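Cytochrome P450 monooxygenase (Rhodococcus sp. ECU0066, PDB 6KBH) binds heme, FMN and a [2Fe-2S] cluster in one self-sufficient chain and probably acts as a monooxygenase, passing electrons to the heme. Local coordinates at residues L73-V78 with G350-I355; N91-P96 with V336-T341; S97-K102 with L125-E130; G251-G256 with S274-G279. All coordinates share one frame; numbering follows the deposited sequence.

Contact 1: residues L73-V78 with G350-I355; sequences LGYWVV and GAKLLI
Strands 76-78 and 352-355 are parallel neighbours inside the five-stranded mixed sheet of the P450 domain, and nearly everything they bring together is buried. Three backbone hydrogen bonds join them in alternation: Trp-76 N to Lys-352 O (3.0 Å), Leu-354 N to Trp-76 O (2.8 Å) and Val-78 N to Leu-354 O (2.9 Å). The middle one is almost straight, 176° at the hydrogen. On one face Trp-76 CB rests against Leu-353 CD2 at 3.9 Å and Val-78 CB against Ile-355 CG2 at 4.0 Å; the aliphatic Val-78, Leu-353 and Ile-355 suit this side because helix 81-89 packs on them. The pyrrole end of Trp-76 meets the methyl of Ala-351.

Ahead of the pairing, Tyr-75 lays one ring face over Lys-352, whose CB stands 3.5 Å from the ring centroid in a CH-pi contact. Beyond CG the lysine chain is fully extended, which takes CD past Tyr-75 CE1 and delivers NZ to a salt bridge with Glu-101. The tyrosine hydroxyl bonds to Arg-333, so the residue uses both its aromatic face and its polar end. A serine in place of Tyr-75 would probably leave the lysine's methylenes without their aromatic cover and Arg-333 without that hydroxyl. Such a parallel pair at the heart of a mixed sheet is characteristic of the β1 sheet in the cytochrome P450 fold.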
loop_
_atom_site.group_PDB
_atom_site.type_symbol
_atom_site.label_atom_id
_atom_site.label_comp_id
_atom_site.label_asym_id
_atom_site.label_seq_id
_atom_site.Cartn_x
_atom_site.Cartn_y
_atom_site.Cartn_z
ATOM N N LEU A 73 16.251 -7.579 30.650
ATOM C CA LEU A 73 16.987 -6.818 29.654
ATOM C C LEU A 73 17.213 -5.400 30.185
ATOM O O LEU A 73 16.714 -5.030 31.242
ATOM C CB LEU A 73 16.222 -6.846 28.330
ATOM C CG LEU A 73 16.614 -6.026 27.108
ATOM C CD1 LEU A 73 16.711 -6.923 25.900
ATOM C CD2 LEU A 73 15.547 -4.995 26.893
ATOM N N GLY A 74 18.004 -4.612 29.474
ATOM C CA GLY A 74 18.335 -3.314 30.022
ATOM C C GLY A 74 17.461 -2.150 29.601
ATOM O O GLY A 74 17.824 -1.002 29.881
ATOM N N TYR A 75 16.324 -2.393 28.954
ATOM C CA TYR A 75 15.581 -1.329 28.296
ATOM C C TYR A 75 14.246 -1.059 28.972
ATOM O O TYR A 75 13.730 -1.864 29.752
ATOM C CB TYR A 75 15.298 -1.653 26.821
ATOM C CG TYR A 75 16.492 -1.835 25.905
ATOM C CD1 TYR A 75 17.778 -2.034 26.400
ATOM C CD2 TYR A 75 16.323 -1.804 24.531
ATOM C CE1 TYR A 75 18.854 -2.202 25.548
ATOM C CE2 TYR A 75 17.387 -1.963 23.678
ATOM C CZ TYR A 75 18.651 -2.163 24.185
ATOM O OH TYR A 75 19.705 -2.322 23.319
ATOM N N TRP A 76 13.685 0.095 28.630
ATOM C CA TRP A 76 12.286 0.402 28.878
ATOM C C TRP A 76 11.456 -0.114 27.709
ATOM O O TRP A 76 11.859 0.009 26.551
ATOM C CB TRP A 76 12.100 1.912 29.045
ATOM C CG TRP A 76 12.966 2.477 30.125
ATOM C CD1 TRP A 76 14.323 2.642 30.090
ATOM C CD2 TRP A 76 12.538 2.948 31.404
ATOM N NE1 TRP A 76 14.765 3.184 31.272
ATOM C CE2 TRP A 76 13.689 3.383 32.096
ATOM C CE3 TRP A 76 11.294 3.043 32.036
ATOM C CZ2 TRP A 76 13.631 3.907 33.385
ATOM C CZ3 TRP A 76 11.239 3.563 33.317
ATOM C CH2 TRP A 76 12.401 3.989 33.978
ATOM N N VAL A 77 10.306 -0.705 28.017
ATOM C CA VAL A 77 9.473 -1.382 27.031
ATOM C C VAL A 77 8.255 -0.519 26.738
ATOM O O VAL A 77 7.598 -0.025 27.663
ATOM C CB VAL A 77 9.050 -2.779 27.513
ATOM C CG1 VAL A 77 8.323 -3.528 26.408
ATOM C CG2 VAL A 77 10.260 -3.560 27.980
ATOM N N VAL A 78 7.955 -0.344 25.452
ATOM C CA VAL A 78 6.844 0.478 24.988
ATOM C C VAL A 78 5.937 -0.396 24.139
ATOM O O VAL A 78 6.397 -1.072 23.213
ATOM C CB VAL A 78 7.331 1.707 24.203
ATOM C CG1 VAL A 78 6.148 2.556 23.754
ATOM C CG2 VAL A 78 8.280 2.521 25.063
ATOM N N GLY A 350 19.586 8.821 27.890
ATOM C CA GLY A 350 20.415 7.641 27.858
ATOM C C GLY A 350 19.650 6.337 27.932
ATOM O O GLY A 350 20.215 5.284 27.616
ATOM N N ALA A 351 18.383 6.378 28.340
ATOM C CA ALA A 351 17.566 5.176 28.370
ATOM C C ALA A 351 17.421 4.596 26.969
ATOM O O ALA A 351 17.358 5.321 25.974
ATOM C CB ALA A 351 16.187 5.479 28.953
ATOM N N LYS A 352 17.369 3.272 26.902
ATOM C CA LYS A 352 17.225 2.546 25.651
ATOM C C LYS A 352 15.808 2.003 25.568
ATOM O O LYS A 352 15.307 1.421 26.535
ATOM C CB LYS A 352 18.247 1.410 25.558
ATOM C CG LYS A 352 19.696 1.878 25.595
ATOM C CD LYS A 352 20.662 0.708 25.483
ATOM C CE LYS A 352 22.110 1.166 25.533
ATOM N NZ LYS A 352 23.053 0.019 25.393
ATOM N N LEU A 353 15.159 2.209 24.428
ATOM C CA LEU A 353 13.764 1.836 24.255
ATOM C C LEU A 353 13.644 0.527 23.489
ATOM O O LEU A 353 14.342 0.309 22.496
ATOM C CB LEU A 353 12.994 2.937 23.523
ATOM C CG LEU A 353 12.769 4.225 24.319
ATOM C CD1 LEU A 353 11.762 5.135 23.615
ATOM C CD2 LEU A 353 12.319 3.914 25.742
ATOM N N LEU A 354 12.764 -0.348 23.967
ATOM C CA LEU A 354 12.313 -1.511 23.209
ATOM C C LEU A 354 10.865 -1.247 22.813
ATOM O O LEU A 354 9.950 -1.421 23.624
ATOM C CB LEU A 354 12.438 -2.795 24.015
ATOM C CG LEU A 354 12.198 -4.031 23.150
ATOM C CD1 LEU A 354 13.282 -4.133 22.089
ATOM C CD2 LEU A 354 12.140 -5.298 23.985
ATOM N N ILE A 355 10.659 -0.824 21.570
ATOM C CA ILE A 355 9.337 -0.465 21.076
ATOM C C ILE A 355 8.785 -1.667 20.314
ATOM O O ILE A 355 9.279 -2.030 19.242
ATOM C CB ILE A 355 9.385 0.814 20.227
ATOM C CG1 ILE A 355 10.361 0.689 19.051
ATOM C CG2 ILE A 355 9.814 1.987 21.101
ATOM C CD1 ILE A 355 10.692 2.013 18.388
#

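Contact 2: residues N91-P96 with V336-T341; sequences NELFSP and VTADTT
Val-336 meets Phe-94 as an antiparallel, non-hydrogen-bonded pair, their CA atoms 4.6 Å apart. The two side chains lie side by side and point the same way, with Val-336 CG2 in the plane of the phenyl ring at its edge, 3.9 Å from Phe-94 CD1. Both pack on Leu-353 of the next strand, so a branched aliphatic and an aromatic residue suit this buried spot. One face of the same ring is occupied by Leu-93 CG.

Thr-337 follows, and its amide N donates to Leu-93 O at 2.8 Å. Its hydroxyl sits between the backbone N and the carbonyl carbon (chi1 71°), which turns OG1 toward the backbone of 91-96: Glu-92 O is 2.9 Å from it and Leu-93 O 3.1 Å, two acceptors for a single proton. The methyl, CG2, takes the other branch and touches Ser-95 CB at 3.8 Å. A threonine thus serves both the polar backbone and the apolar side at the border with solvent.

This is the outer edge of the β1 sheet of the P450 fold, where strand 94-95 pairs with the end of strand 332-336, and from here the chain leaves for the small hairpin 340-342/345-347. Ala-338 comes next, its CB 4.0 Å from Leu-93 CD1. At Thr-340 the side chain reaches tip to tip toward Leu-93, CG2 lying 3.5 Å from the leucine's CD2. The hydroxyl of Thr-340 donates back to Ala-338 O, from above the carbonyl plane, a bond that holds the hydroxyl's rotation beside the leucine methyls.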
loop_
_atom_site.group_PDB
_atom_site.type_symbol
_atom_site.label_atom_id
_atom_site.label_comp_id
_atom_site.label_asym_id
_atom_site.label_seq_id
_atom_site.Cartn_x
_atom_site.Cartn_y
_atom_site.Cartn_z
ATOM N N ASN A 91 12.463 11.744 15.901
ATOM C CA ASN A 91 13.807 11.230 15.677
ATOM C C ASN A 91 14.896 12.114 16.271
ATOM O O ASN A 91 16.070 11.730 16.227
ATOM C CB ASN A 91 14.064 11.034 14.180
ATOM C CG ASN A 91 13.961 12.323 13.393
ATOM O OD1 ASN A 91 13.218 13.236 13.758
ATOM N ND2 ASN A 91 14.718 12.407 12.303
ATOM N N GLU A 92 14.546 13.279 16.817
ATOM C CA GLU A 92 15.506 14.068 17.579
ATOM C C GLU A 92 15.559 13.645 19.038
ATOM O O GLU A 92 16.619 13.734 19.669
ATOM C CB GLU A 92 15.173 15.563 17.487
ATOM C CG GLU A 92 13.805 15.949 18.043
ATOM C CD GLU A 92 13.546 17.449 17.985
ATOM O OE1 GLU A 92 14.422 18.191 17.493
ATOM O OE2 GLU A 92 12.464 17.885 18.435
ATOM N N LEU A 93 14.437 13.173 19.578
ATOM C CA LEU A 93 14.363 12.712 20.955
ATOM C C LEU A 93 14.741 11.247 21.101
ATOM O O LEU A 93 15.328 10.863 22.120
ATOM C CB LEU A 93 12.950 12.937 21.498
ATOM C CG LEU A 93 12.684 12.613 22.964
ATOM C CD1 LEU A 93 13.641 13.387 23.849
ATOM C CD2 LEU A 93 11.245 12.951 23.294
ATOM N N PHE A 94 14.430 10.423 20.105
ATOM C CA PHE A 94 14.701 8.989 20.138
ATOM C C PHE A 94 15.611 8.649 18.959
ATOM O O PHE A 94 15.148 8.525 17.821
ATOM C CB PHE A 94 13.399 8.198 20.106
ATOM C CG PHE A 94 12.402 8.641 21.138
ATOM C CD1 PHE A 94 12.627 8.400 22.485
ATOM C CD2 PHE A 94 11.243 9.306 20.767
ATOM C CE1 PHE A 94 11.714 8.807 23.442
ATOM C CE2 PHE A 94 10.324 9.716 21.720
ATOM C CZ PHE A 94 10.560 9.466 23.059
ATOM N N SER A 95 16.910 8.495 19.244
ATOM C CA SER A 95 17.935 8.297 18.229
ATOM C C SER A 95 18.033 6.824 17.833
ATOM O O SER A 95 17.920 5.942 18.687
ATOM C CB SER A 95 19.288 8.780 18.741
ATOM O OG SER A 95 20.335 8.330 17.902
ATOM N N PRO A 96 18.245 6.532 16.548
ATOM C CA PRO A 96 18.469 5.141 16.131
ATOM C C PRO A 96 19.913 4.700 16.318
ATOM O O PRO A 96 20.342 3.716 15.712
ATOM C CB PRO A 96 18.078 5.158 14.649
ATOM C CG PRO A 96 18.416 6.545 14.206
ATOM C CD PRO A 96 18.146 7.446 15.394
ATOM N N VAL A 336 16.972 7.164 23.928
ATOM C CA VAL A 336 16.423 8.433 24.391
ATOM C C VAL A 336 17.555 9.435 24.566
ATOM O O VAL A 336 18.586 9.130 25.178
ATOM C CB VAL A 336 15.638 8.237 25.695
ATOM C CG1 VAL A 336 14.948 9.526 26.095
ATOM C CG2 VAL A 336 14.626 7.112 25.543
ATOM N N THR A 337 17.371 10.639 24.023
ATOM C CA THR A 337 18.420 11.651 24.015
ATOM C C THR A 337 18.225 12.739 25.064
ATOM O O THR A 337 19.154 13.518 25.303
ATOM C CB THR A 337 18.519 12.305 22.630
ATOM O OG1 THR A 337 17.376 13.142 22.413
ATOM C CG2 THR A 337 18.576 11.245 21.538
ATOM N N ALA A 338 17.053 12.817 25.689
ATOM C CA ALA A 338 16.806 13.816 26.717
ATOM C C ALA A 338 15.719 13.304 27.650
ATOM O O ALA A 338 14.926 12.432 27.286
ATOM C CB ALA A 338 16.408 15.166 26.105
ATOM N N ASP A 339 15.695 13.850 28.864
ATOM C CA ASP A 339 14.678 13.462 29.836
ATOM C C ASP A 339 13.288 13.750 29.283
ATOM O O ASP A 339 12.965 14.895 28.954
ATOM C CB ASP A 339 14.887 14.201 31.158
ATOM C CG ASP A 339 16.105 13.711 31.918
ATOM O OD1 ASP A 339 16.578 12.590 31.638
ATOM O OD2 ASP A 339 16.587 14.450 32.803
ATOM N N THR A 340 12.471 12.707 29.173
ATOM C CA THR A 340 11.111 12.822 28.670
ATOM C C THR A 340 10.175 12.044 29.585
ATOM O O THR A 340 10.601 11.353 30.514
ATOM C CB THR A 340 11.002 12.295 27.230
ATOM O OG1 THR A 340 12.192 12.631 26.510
ATOM C CG2 THR A 340 9.801 12.906 26.506
ATOM N N THR A 341 8.882 12.186 29.322
ATOM C CA THR A 341 7.864 11.302 29.861
ATOM C C THR A 341 7.169 10.620 28.691
ATOM O O THR A 341 6.863 11.262 27.682
ATOM C CB THR A 341 6.844 12.059 30.715
ATOM O OG1 THR A 341 5.847 12.644 29.869
ATOM C CG2 THR A 341 7.529 13.156 31.513
#

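Contact 3: residues S97-K102 with L125-E130; sequences SIALEK and LVNEDE. With HEM (protoporphyrin IX containing Fe), chain C.
Ala-99 and Leu-100 meet Val-126 and Asn-127 within the B-C loop of the P450 fold, the long connection that runs past the heme propionates between helix 81-89 and helix 133-139. The touching parts, neither of them helix or strand, run in nearly opposite directions. On the first, a type I turn from Ile-98 to Glu-101 carries the apolar pair, and Arg-333 bonds to Ala-99 O.

Leu-100 is readily followed outward. Its CB is 4.0 Å from Asn-127 ND2, and CG is nearly as close at 3.9 Å. With CG placed beside the backbone N (chi1 -59°), the branch swings toward the other segment, so that CD1 reaches the amide end of Asn-127; the two side chains cross at about a right angle. The same methyl lies 4.1 Å from Val-126 CB. Trp-214 touches this leucine as well. The amide nitrogen of Asn-127 also approaches Ala-99 CB, a methyl small enough to let Val-126 O come within 3.5 Å. With an alanine here in place of Asn-127, Leu-100 CD1 would probably lose its amide neighbour, leaving a gap that Val-126 fills only in part.

At the start of 97-102, Ser-97 OG lies 3.2 Å from Asp-129 OD1, while its firm partner is the hydroxyl of Ser-95. Toward the heme, His-391 ND1 is hydrogen-bonded to Leu-125 O and also to the heme itself. Val-126 has one methyl for each neighbour, CG1 facing Ala-99 CB at 4.2 Å and CG2 set 3.6 Å from the propionate carbon CAD of the heme.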
loop_
_atom_site.group_PDB
_atom_site.type_symbol
_atom_site.label_atom_id
_atom_site.label_comp_id
_atom_site.label_asym_id
_atom_site.label_seq_id
_atom_site.Cartn_x
_atom_site.Cartn_y
_atom_site.Cartn_z
ATOM N N SER A 97 20.671 5.441 17.136
ATOM C CA SER A 97 22.067 5.101 17.405
ATOM C C SER A 97 22.240 3.628 17.754
ATOM O O SER A 97 23.216 2.995 17.334
ATOM C CB SER A 97 22.607 5.968 18.545
ATOM O OG SER A 97 22.541 7.347 18.229
ATOM N N ILE A 98 21.302 3.064 18.507
ATOM C CA ILE A 98 21.442 1.718 19.052
ATOM C C ILE A 98 20.695 0.681 18.210
ATOM O O ILE A 98 20.491 -0.446 18.662
ATOM C CB ILE A 98 20.987 1.664 20.517
ATOM C CG1 ILE A 98 19.539 2.150 20.626
ATOM C CG2 ILE A 98 21.908 2.504 21.389
ATOM C CD1 ILE A 98 18.853 1.756 21.909
ATOM N N ALA A 99 20.307 1.039 16.981
ATOM C CA ALA A 99 19.400 0.200 16.197
ATOM C C ALA A 99 19.956 -1.205 15.977
ATOM O O ALA A 99 19.205 -2.186 16.016
ATOM C CB ALA A 99 19.097 0.868 14.856
ATOM N N LEU A 100 21.264 -1.328 15.730
ATOM C CA LEU A 100 21.896 -2.637 15.606
ATOM C C LEU A 100 22.981 -2.847 16.659
ATOM O O LEU A 100 23.894 -3.653 16.467
ATOM C CB LEU A 100 22.460 -2.863 14.200
ATOM C CG LEU A 100 21.510 -2.794 12.990
ATOM C CD1 LEU A 100 21.940 -1.753 11.991
ATOM C CD2 LEU A 100 21.395 -4.140 12.291
ATOM N N GLU A 101 22.887 -2.138 17.784
ATOM C CA GLU A 101 23.748 -2.428 18.925
ATOM C C GLU A 101 23.520 -3.861 19.387
ATOM O O GLU A 101 22.380 -4.293 19.571
ATOM C CB GLU A 101 23.466 -1.454 20.069
ATOM C CG GLU A 101 24.649 -1.186 20.987
ATOM C CD GLU A 101 24.223 -0.649 22.343
ATOM O OE1 GLU A 101 23.204 -1.129 22.887
ATOM O OE2 GLU A 101 24.898 0.268 22.856
ATOM N N LYS A 102 24.604 -4.605 19.558
ATOM C CA LYS A 102 24.484 -6.004 19.934
ATOM C C LYS A 102 24.167 -6.116 21.420
ATOM O O LYS A 102 24.740 -5.402 22.247
ATOM C CB LYS A 102 25.763 -6.763 19.569
ATOM C CG LYS A 102 25.947 -6.910 18.057
ATOM C CD LYS A 102 27.417 -6.934 17.648
ATOM C CE LYS A 102 27.696 -6.031 16.437
ATOM N NZ LYS A 102 28.366 -4.743 16.823
ATOM N N LEU A 125 22.371 4.250 7.323
ATOM C CA LEU A 125 20.970 4.652 7.239
ATOM C C LEU A 125 20.119 4.155 8.395
ATOM O O LEU A 125 19.246 4.887 8.862
ATOM C CB LEU A 125 20.306 4.142 5.949
ATOM C CG LEU A 125 20.835 4.292 4.526
ATOM C CD1 LEU A 125 20.227 3.194 3.679
ATOM C CD2 LEU A 125 20.444 5.640 3.975
ATOM N N VAL A 126 20.476 3.026 8.994
ATOM C CA VAL A 126 19.628 2.486 10.050
ATOM C C VAL A 126 20.092 3.016 11.395
ATOM O O VAL A 126 19.273 3.255 12.286
ATOM C CB VAL A 126 19.605 0.944 10.039
ATOM C CG1 VAL A 126 18.378 0.434 10.770
ATOM C CG2 VAL A 126 19.625 0.407 8.617
ATOM N N ASN A 127 21.395 3.231 11.533
ATOM C CA ASN A 127 22.021 3.785 12.718
ATOM C C ASN A 127 22.266 5.280 12.617
ATOM O O ASN A 127 22.471 5.928 13.648
ATOM C CB ASN A 127 23.365 3.104 12.940
ATOM C CG ASN A 127 23.320 1.653 12.604
ATOM O OD1 ASN A 127 24.234 1.115 11.982
ATOM N ND2 ASN A 127 22.267 0.990 13.047
ATOM N N GLU A 128 22.277 5.831 11.409
ATOM C CA GLU A 128 22.731 7.199 11.228
ATOM C C GLU A 128 21.792 8.176 11.905
ATOM O O GLU A 128 20.580 8.155 11.674
ATOM C CB GLU A 128 22.826 7.545 9.750
ATOM C CG GLU A 128 23.707 6.634 8.975
ATOM C CD GLU A 128 24.154 7.266 7.690
ATOM O OE1 GLU A 128 24.494 8.468 7.702
ATOM O OE2 GLU A 128 24.125 6.568 6.662
ATOM N N ASP A 129 22.361 9.045 12.724
ATOM C CA ASP A 129 21.596 10.173 13.200
ATOM C C ASP A 129 21.517 11.238 12.116
ATOM O O ASP A 129 22.150 11.150 11.060
ATOM C CB ASP A 129 22.218 10.756 14.464
ATOM C CG ASP A 129 22.080 9.840 15.656
ATOM O OD1 ASP A 129 21.803 8.639 15.451
ATOM O OD2 ASP A 129 22.237 10.320 16.795
ATOM N N GLU A 130 20.712 12.245 12.386
ATOM C CA GLU A 130 20.749 13.462 11.608
ATOM C C GLU A 130 21.942 14.301 12.054
ATOM O O GLU A 130 22.434 14.143 13.174
ATOM C CB GLU A 130 19.433 14.217 11.776
ATOM C CG GLU A 130 18.217 13.409 11.350
ATOM C CD GLU A 130 18.298 12.945 9.902
ATOM O OE1 GLU A 130 18.892 13.665 9.072
ATOM O OE2 GLU A 130 17.772 11.854 9.594
HETATM C CHA HEM C . 15.026 0.148 8.012
HETATM C CHB HEM C . 11.821 -3.677 8.750
HETATM C CHC HEM C . 13.021 -5.672 3.997
HETATM C CHD HEM C . 16.186 -1.863 3.300
HETATM C C1A HEM C . 14.057 -0.875 8.410
HETATM C C2A HEM C . 13.510 -0.615 9.746
HETATM C C3A HEM C . 12.618 -1.671 9.951
HETATM C C4A HEM C . 12.715 -2.483 8.709
HETATM C CMA HEM C . 11.771 -1.914 11.160
HETATM C CAA HEM C . 13.798 0.521 10.680
HETATM C CBA HEM C . 12.716 1.552 10.763
HETATM C CGA HEM C . 12.979 2.836 11.475
HETATM O O1A HEM C . 13.998 2.714 12.204
HETATM O O2A HEM C . 12.106 3.687 11.151
HETATM C C1B HEM C . 11.830 -4.588 7.563
HETATM C C2B HEM C . 10.975 -5.854 7.420
HETATM C C3B HEM C . 11.353 -6.470 5.928
HETATM C C4B HEM C . 12.386 -5.521 5.352
HETATM C CMB HEM C . 10.016 -6.408 8.418
HETATM C CAB HEM C . 10.820 -7.704 5.284
HETATM C CBB HEM C . 9.342 -7.870 5.203
HETATM C C1C HEM C . 13.998 -4.605 3.638
HETATM C C2C HEM C . 14.536 -4.871 2.330
HETATM C C3C HEM C . 15.417 -3.835 2.113
HETATM C C4C HEM C . 15.316 -3.037 3.326
HETATM C CMC HEM C . 14.210 -6.004 1.414
HETATM C CAC HEM C . 16.245 -3.604 0.887
HETATM C CBC HEM C . 17.715 -3.820 0.912
HETATM C C1D HEM C . 16.016 -1.135 4.562
HETATM C C2D HEM C . 16.873 0.095 4.627
HETATM C C3D HEM C . 16.515 0.732 6.107
HETATM C C4D HEM C . 15.504 -0.227 6.666
HETATM C CMD HEM C . 17.815 0.591 3.587
HETATM C CAD HEM C . 17.066 1.974 6.712
HETATM C CBD HEM C . 16.477 3.251 6.208
HETATM C CGD HEM C . 16.668 4.461 7.048
HETATM O O1D HEM C . 16.985 4.085 8.202
HETATM O O2D HEM C . 16.448 5.505 6.382
HETATM N NA HEM C . 13.589 -2.019 7.753
HETATM N NB HEM C . 12.618 -4.345 6.307
HETATM N NC HEM C . 14.465 -3.477 4.275
HETATM N ND HEM C . 15.090 -1.414 5.752
HETATM FE FE HEM C . 13.946 -2.990 6.094
#

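Contact 4: residues G251-G256 with S274-G279; sequences GWMPFG and SMMMAG
Met-275 reaches across to Trp-252 and places its methyl over one face of the indole, CE standing 3.5 Å from the centroid of the six-membered ring and only 9° off its normal. The side chain is extended as far as SD and then bends (chi3 58°), which brings the methyl down onto the ring in a CH-pi contact. SD lies farther off, 4.8 Å from the same centroid on that face, a Met-aromatic contact. Trp-252 is held in place by NE1 donating to Leu-140 O and by ring contacts with Phe-144 and Phe-191.

Two antiparallel helices of the all-helical part of the P450 fold meet here: 252-256 begins helix H and 274-279 belongs to helix I, which crosses the heme. The axes of the two segments come within 10.7 Å of each other, a span that long, pliable methionines bridge well.

Met-253 helps bridge it from helix H. Bent at both chi2 and chi3, it slides past Met-275 in the opposite direction, with SD 3.9 Å from Met-275 CB, while its CG lies 3.7 Å from Met-276 SD. Met-276 in turn packs on helix 219-242. Glycines suit the remaining places: at Gly-256 a side chain would point toward Met-275 CE, and at Gly-279 the bare CA lies 4.4 Å from Trp-252 CZ3 and the residue touches the heme; a CB there would come close to the indole.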
loop_
_atom_site.group_PDB
_atom_site.type_symbol
_atom_site.label_atom_id
_atom_site.label_comp_id
_atom_site.label_asym_id
_atom_site.label_seq_id
_atom_site.Cartn_x
_atom_site.Cartn_y
_atom_site.Cartn_z
ATOM N N GLY A 251 20.982 -1.657 -10.695
ATOM C CA GLY A 251 21.329 -2.035 -9.340
ATOM C C GLY A 251 21.440 -0.851 -8.404
ATOM O O GLY A 251 21.640 0.285 -8.846
ATOM N N TRP A 252 21.313 -1.106 -7.098
ATOM C CA TRP A 252 21.422 -0.028 -6.121
ATOM C C TRP A 252 22.855 0.482 -6.022
ATOM O O TRP A 252 23.084 1.696 -5.963
ATOM C CB TRP A 252 20.915 -0.508 -4.758
ATOM C CG TRP A 252 20.658 0.591 -3.756
ATOM C CD1 TRP A 252 19.914 1.719 -3.946
ATOM C CD2 TRP A 252 21.135 0.648 -2.404
ATOM N NE1 TRP A 252 19.906 2.480 -2.801
ATOM C CE2 TRP A 252 20.646 1.843 -1.840
ATOM C CE3 TRP A 252 21.928 -0.193 -1.618
ATOM C CZ2 TRP A 252 20.926 2.218 -0.527
ATOM C CZ3 TRP A 252 22.204 0.182 -0.315
ATOM C CH2 TRP A 252 21.704 1.376 0.216
ATOM N N MET A 253 23.831 -0.427 -6.013
ATOM C CA MET A 253 25.228 -0.014 -5.895
ATOM C C MET A 253 25.707 0.815 -7.082
ATOM O O MET A 253 26.332 1.865 -6.854
ATOM C CB MET A 253 26.113 -1.246 -5.675
ATOM C CG MET A 253 25.799 -2.004 -4.398
ATOM S SD MET A 253 25.784 -0.910 -2.972
ATOM C CE MET A 253 27.473 -0.317 -2.994
ATOM N N PRO A 254 25.477 0.422 -8.345
ATOM C CA PRO A 254 25.850 1.326 -9.448
ATOM C C PRO A 254 25.122 2.655 -9.388
ATOM O O PRO A 254 25.713 3.700 -9.674
ATOM C CB PRO A 254 25.484 0.523 -10.704
ATOM C CG PRO A 254 24.516 -0.503 -10.239
ATOM C CD PRO A 254 24.945 -0.853 -8.857
ATOM N N PHE A 255 23.840 2.643 -9.015
ATOM C CA PHE A 255 23.142 3.892 -8.718
ATOM C C PHE A 255 23.869 4.677 -7.632
ATOM O O PHE A 255 23.956 5.909 -7.704
ATOM C CB PHE A 255 21.697 3.581 -8.322
ATOM C CG PHE A 255 20.822 4.792 -8.074
ATOM C CD1 PHE A 255 21.045 5.653 -7.007
ATOM C CD2 PHE A 255 19.738 5.042 -8.904
ATOM C CE1 PHE A 255 20.225 6.747 -6.794
ATOM C CE2 PHE A 255 18.912 6.134 -8.688
ATOM C CZ PHE A 255 19.158 6.984 -7.635
ATOM N N GLY A 256 24.417 3.983 -6.634
ATOM C CA GLY A 256 25.164 4.668 -5.595
ATOM C C GLY A 256 26.453 5.289 -6.094
ATOM O O GLY A 256 26.925 6.282 -5.535
ATOM N N SER A 274 30.210 0.226 2.917
ATOM C CA SER A 274 29.224 -0.119 3.936
ATOM C C SER A 274 27.886 -0.482 3.304
ATOM O O SER A 274 27.215 -1.417 3.755
ATOM C CB SER A 274 29.058 1.040 4.919
ATOM O OG SER A 274 30.218 1.213 5.716
ATOM N N MET A 275 27.487 0.243 2.254
ATOM C CA MET A 275 26.225 -0.031 1.572
ATOM C C MET A 275 26.158 -1.444 1.010
ATOM O O MET A 275 25.057 -1.945 0.756
ATOM C CB MET A 275 26.006 0.968 0.436
ATOM C CG MET A 275 25.533 2.338 0.875
ATOM S SD MET A 275 25.544 3.504 -0.499
ATOM C CE MET A 275 24.455 2.677 -1.656
ATOM N N MET A 276 27.304 -2.094 0.801
ATOM C CA MET A 276 27.292 -3.441 0.242
ATOM C C MET A 276 26.766 -4.454 1.255
ATOM O O MET A 276 25.900 -5.276 0.931
ATOM C CB MET A 276 28.693 -3.822 -0.236
ATOM C CG MET A 276 28.709 -4.930 -1.280
ATOM S SD MET A 276 28.212 -4.381 -2.926
ATOM C CE MET A 276 29.592 -3.335 -3.358
ATOM N N MET A 277 27.278 -4.417 2.489
ATOM C CA MET A 277 26.778 -5.325 3.517
ATOM C C MET A 277 25.450 -4.851 4.081
ATOM O O MET A 277 24.524 -5.651 4.257
ATOM C CB MET A 277 27.784 -5.469 4.653
ATOM C CG MET A 277 27.383 -6.542 5.656
ATOM S SD MET A 277 28.731 -7.093 6.715
ATOM C CE MET A 277 28.192 -6.471 8.308
ATOM N N ALA A 278 25.355 -3.558 4.395
ATOM C CA ALA A 278 24.114 -3.009 4.923
ATOM C C ALA A 278 22.933 -3.382 4.040
ATOM O O ALA A 278 21.831 -3.645 4.538
ATOM C CB ALA A 278 24.230 -1.491 5.057
ATOM N N GLY A 279 23.161 -3.454 2.726
ATOM C CA GLY A 279 22.069 -3.697 1.798
ATOM C C GLY A 279 21.405 -5.048 1.991
ATOM O O GLY A 279 20.182 -5.139 2.098
#

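In the fold
Contact 1 opens first, at 73-78, and closes last, at 350-355, so its loop encloses the other three. Contact 2 begins at 91-96 and ends at 336-341, within that span. Inside it again, contact 3 closes the short B-C excursion, and contact 4 follows in series as the chain turns from helix H into helix I; none of the loops cross. Contacts 1 and 2 belong to one sheet, joined by probable backbone hydrogen bonds of Val-336 with Gly-350 and Ala-351. Ser-95 meets Asp-129 between contacts 2 and 3. Glu-101 ties contact 3 to contact 1 through Lys-352. Contact 4, about 18 Å from contact 3 between centres, is linked by Leu-125 packing on Trp-252 beside the heme.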